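Local coordinates for sister chromatid cohesion protein (Chaetomium thermophilum, PDB 5T8V) that probably loads the cohesin complex onto chromatin, this chain being the C-terminal HEAT-repeat part of the loader Scc2, at residues V654-S662 with L686-R697. Sequence-based numbering, arbitrary orientation.
Sequences VQLILRSSS and LEEKMTETVVNR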
loop_
_atom_site.group_PDB
_atom_site.type_symbol
_atom_site.label_atom_id
_atom_site.label_comp_id
_atom_site.label_asym_id
_atom_site.label_seq_id
_atom_site.Cartn_x
_atom_site.Cartn_y
_atom_site.Cartn_z
ATOM N N VAL A 654 -3.668 6.995 8.837
ATOM C CA VAL A 654 -2.374 6.765 9.473
ATOM C C VAL A 654 -2.317 5.354 10.044
ATOM O O VAL A 654 -1.397 4.580 9.753
ATOM C CB VAL A 654 -2.118 7.826 10.560
ATOM C CG1 VAL A 654 -0.771 7.596 11.238
ATOM C CG2 VAL A 654 -2.180 9.229 9.968
ATOM N N GLN A 655 -3.315 4.998 10.855
ATOM C CA GLN A 655 -3.356 3.691 11.504
ATOM C C GLN A 655 -3.122 2.560 10.506
ATOM O O GLN A 655 -2.193 1.756 10.658
ATOM C CB GLN A 655 -4.706 3.531 12.208
ATOM C CG GLN A 655 -4.931 2.195 12.895
ATOM C CD GLN A 655 -6.316 2.095 13.512
ATOM O OE1 GLN A 655 -6.821 3.057 14.093
ATOM N NE2 GLN A 655 -6.943 0.932 13.375
ATOM N N LEU A 656 -3.957 2.491 9.468
ATOM C CA LEU A 656 -3.907 1.367 8.539
ATOM C C LEU A 656 -2.735 1.446 7.572
ATOM O O LEU A 656 -2.341 0.412 7.022
ATOM C CB LEU A 656 -5.220 1.276 7.758
ATOM C CG LEU A 656 -6.492 1.105 8.600
ATOM C CD1 LEU A 656 -7.679 0.748 7.715
ATOM C CD2 LEU A 656 -6.316 0.055 9.697
ATOM N N ILE A 657 -2.173 2.632 7.342
ATOM C CA ILE A 657 -0.908 2.715 6.617
ATOM C C ILE A 657 0.205 2.078 7.439
ATOM O O ILE A 657 0.991 1.264 6.935
ATOM C CB ILE A 657 -0.589 4.180 6.264
ATOM C CG1 ILE A 657 -1.481 4.646 5.109
ATOM C CG2 ILE A 657 0.892 4.348 5.895
ATOM C CD1 ILE A 657 -1.402 6.136 4.826
ATOM N N LEU A 658 0.288 2.441 8.721
ATOM C CA LEU A 658 1.277 1.831 9.603
ATOM C C LEU A 658 1.103 0.319 9.645
ATOM O O LEU A 658 2.081 -0.433 9.549
ATOM C CB LEU A 658 1.163 2.433 11.004
ATOM C CG LEU A 658 1.432 3.938 11.089
ATOM C CD1 LEU A 658 1.161 4.454 12.494
ATOM C CD2 LEU A 658 2.858 4.255 10.667
ATOM N N ARG A 659 -0.139 -0.150 9.784
ATOM C CA ARG A 659 -0.378 -1.588 9.736
ATOM C C ARG A 659 0.017 -2.175 8.386
ATOM O O ARG A 659 0.437 -3.335 8.313
ATOM C CB ARG A 659 -1.845 -1.882 10.043
ATOM C CG ARG A 659 -2.112 -2.116 11.519
ATOM C CD ARG A 659 -3.582 -1.972 11.866
ATOM N NE ARG A 659 -4.441 -2.778 11.007
ATOM C CZ ARG A 659 -5.729 -3.007 11.242
ATOM N NH1 ARG A 659 -6.435 -3.752 10.401
ATOM N NH2 ARG A 659 -6.313 -2.499 12.321
ATOM N N SER A 660 -0.099 -1.390 7.312
ATOM C CA SER A 660 0.343 -1.857 6.002
ATOM C C SER A 660 1.853 -2.049 5.971
ATOM O O SER A 660 2.354 -2.970 5.315
ATOM C CB SER A 660 -0.095 -0.871 4.916
ATOM O OG SER A 660 0.321 -1.299 3.632
ATOM N N SER A 661 2.598 -1.195 6.680
ATOM C CA SER A 661 4.053 -1.311 6.689
ATOM C C SER A 661 4.542 -2.619 7.300
ATOM O O SER A 661 5.721 -2.952 7.134
ATOM C CB SER A 661 4.672 -0.136 7.448
ATOM O OG SER A 661 4.459 -0.262 8.842
ATOM N N SER A 662 3.680 -3.362 7.996
ATOM C CA SER A 662 4.048 -4.636 8.604
ATOM C C SER A 662 3.207 -5.781 8.048
ATOM O O SER A 662 3.005 -6.795 8.719
ATOM C CB SER A 662 3.917 -4.565 10.125
ATOM O OG SER A 662 2.588 -4.267 10.513
ATOM N N LEU A 686 3.486 14.477 11.799
ATOM C CA LEU A 686 3.488 13.021 11.889
ATOM C C LEU A 686 4.903 12.466 11.849
ATOM O O LEU A 686 5.169 11.397 12.412
ATOM C CB LEU A 686 2.663 12.425 10.748
ATOM C CG LEU A 686 1.179 12.789 10.719
ATOM C CD1 LEU A 686 0.612 12.553 9.334
ATOM C CD2 LEU A 686 0.419 11.985 11.751
ATOM N N GLU A 687 5.819 13.184 11.196
ATOM C CA GLU A 687 7.171 12.696 10.958
ATOM C C GLU A 687 7.766 12.017 12.185
ATOM O O GLU A 687 8.126 10.838 12.141
ATOM C CB GLU A 687 8.055 13.860 10.503
ATOM C CG GLU A 687 9.449 13.452 10.085
ATOM C CD GLU A 687 10.118 14.497 9.214
ATOM O OE1 GLU A 687 9.695 14.667 8.050
ATOM O OE2 GLU A 687 11.061 15.157 9.698
ATOM N N GLU A 688 7.854 12.743 13.302
ATOM C CA GLU A 688 8.540 12.205 14.472
ATOM C C GLU A 688 7.978 10.851 14.885
ATOM O O GLU A 688 8.736 9.945 15.251
ATOM C CB GLU A 688 8.456 13.193 15.637
ATOM C CG GLU A 688 9.087 12.661 16.918
ATOM C CD GLU A 688 9.427 13.756 17.909
ATOM O OE1 GLU A 688 8.837 14.854 17.816
ATOM O OE2 GLU A 688 10.291 13.517 18.780
ATOM N N LYS A 689 6.657 10.686 14.830
ATOM C CA LYS A 689 6.059 9.441 15.298
ATOM C C LYS A 689 6.057 8.348 14.239
ATOM O O LYS A 689 5.755 7.196 14.568
ATOM C CB LYS A 689 4.629 9.693 15.790
ATOM C CG LYS A 689 3.534 9.514 14.743
ATOM C CD LYS A 689 2.163 9.833 15.325
ATOM C CE LYS A 689 1.054 9.073 14.605
ATOM N NZ LYS A 689 1.141 7.595 14.819
ATOM N N MET A 690 6.387 8.667 12.988
ATOM C CA MET A 690 6.392 7.673 11.922
ATOM C C MET A 690 7.783 7.150 11.593
ATOM O O MET A 690 7.904 6.019 11.105
ATOM C CB MET A 690 5.756 8.256 10.655
ATOM C CG MET A 690 4.297 8.660 10.844
ATOM S SD MET A 690 3.413 8.961 9.299
ATOM C CE MET A 690 3.015 7.290 8.809
ATOM N N THR A 691 8.837 7.928 11.854
ATOM C CA THR A 691 10.189 7.436 11.599
ATOM C C THR A 691 10.465 6.157 12.375
ATOM O O THR A 691 11.212 5.292 11.902
ATOM C CB THR A 691 11.236 8.490 11.969
ATOM O OG1 THR A 691 11.237 8.689 13.387
ATOM C CG2 THR A 691 10.952 9.799 11.283
ATOM N N GLU A 692 9.884 6.021 13.569
ATOM C CA GLU A 692 10.062 4.798 14.340
ATOM C C GLU A 692 9.638 3.580 13.530
ATOM O O GLU A 692 10.285 2.528 13.589
ATOM C CB GLU A 692 9.266 4.878 15.642
ATOM C CG GLU A 692 9.670 3.838 16.678
ATOM C CD GLU A 692 8.646 3.691 17.788
ATOM O OE1 GLU A 692 8.050 2.600 17.906
ATOM O OE2 GLU A 692 8.432 4.669 18.537
ATOM N N THR A 693 8.554 3.707 12.761
ATOM C CA THR A 693 8.125 2.610 11.903
ATOM C C THR A 693 9.064 2.431 10.719
ATOM O O THR A 693 9.251 1.307 10.241
ATOM C CB THR A 693 6.694 2.853 11.418
ATOM O OG1 THR A 693 5.810 2.899 12.546
ATOM C CG2 THR A 693 6.239 1.747 10.470
ATOM N N VAL A 694 9.665 3.517 10.234
ATOM C CA VAL A 694 10.601 3.416 9.119
ATOM C C VAL A 694 11.856 2.663 9.545
ATOM O O VAL A 694 12.279 1.708 8.883
ATOM C CB VAL A 694 10.936 4.818 8.577
ATOM C CG1 VAL A 694 12.005 4.745 7.488
ATOM C CG2 VAL A 694 9.678 5.487 8.038
ATOM N N VAL A 695 12.470 3.077 10.657
ATOM C CA VAL A 695 13.709 2.435 11.093
ATOM C C VAL A 695 13.470 0.971 11.425
ATOM O O VAL A 695 14.358 0.132 11.232
ATOM C CB VAL A 695 14.322 3.186 12.292
ATOM C CG1 VAL A 695 14.549 4.641 11.944
ATOM C CG2 VAL A 695 13.440 3.061 13.528
ATOM N N ASN A 696 12.287 0.638 11.939
ATOM C CA ASN A 696 11.964 -0.764 12.176
ATOM C C ASN A 696 12.057 -1.565 10.883
ATOM O O ASN A 696 12.563 -2.694 10.875
ATOM C CB ASN A 696 10.570 -0.886 12.791
ATOM C CG ASN A 696 10.516 -0.366 14.214
ATOM O OD1 ASN A 696 11.471 0.238 14.703
ATOM N ND2 ASN A 696 9.396 -0.598 14.887
ATOM N N ARG A 697 11.597 -0.984 9.773
ATOM C CA ARG A 697 11.687 -1.658 8.485
ATOM C C ARG A 697 13.126 -1.914 8.061
ATOM O O ARG A 697 13.343 -2.661 7.101
ATOM C CB ARG A 697 10.967 -0.835 7.415
ATOM C CG ARG A 697 9.494 -0.578 7.710
ATOM C CD ARG A 697 8.606 -1.730 7.269
ATOM N NE ARG A 697 8.869 -2.958 8.016
ATOM C CZ ARG A 697 8.402 -3.212 9.236
ATOM N NH1 ARG A 697 7.645 -2.322 9.868
ATOM N NH2 ARG A 697 8.698 -4.362 9.829
#
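Two neighbouring, nearly parallel helices of the HEAT-repeat solenoid meet here, with Leu658 reaching across to Met690 and Thr693. The axes of the short segments come within 11.0 Å and run at 16° to each other. Leu658 CD2 lies 3.6 Å from Met690 CE and also touches Thr693 OG1. Its other methyl, CD1, meets the end of Lys689, whose side chain crosses that of Leu658 at about a right angle. Lys689 also meets Val654 tip to tip, its NZ 4.1 Å from Val654 CG1. Val654 CG2 turns to Leu686 CD2. Helix 666-682, a helix of the same solenoid, links the two helices in sequence and packs on Ile657 and Ser660. No hydrogen bond joins the two segments. Ser661 OG, with chi1 at 73°, instead folds back to make a hydrogen bond to Leu658 O within its own segment. Thr693 CG2 comes up to this hydroxyl. Arg697 bends at chi2 and chi3 and lays one guanidinium face against Ser661 O, which sits 2.9 Å above the plane, toward the rim. Neither NE nor NH1 of Arg697 has the angle for a hydrogen bond to Ser661 O, and Arg697 NE makes a salt bridge with Asp700. With an alanine at Arg697, Asp700 would probably lose this charged partner and a gap is likely to open beside Ser661 O.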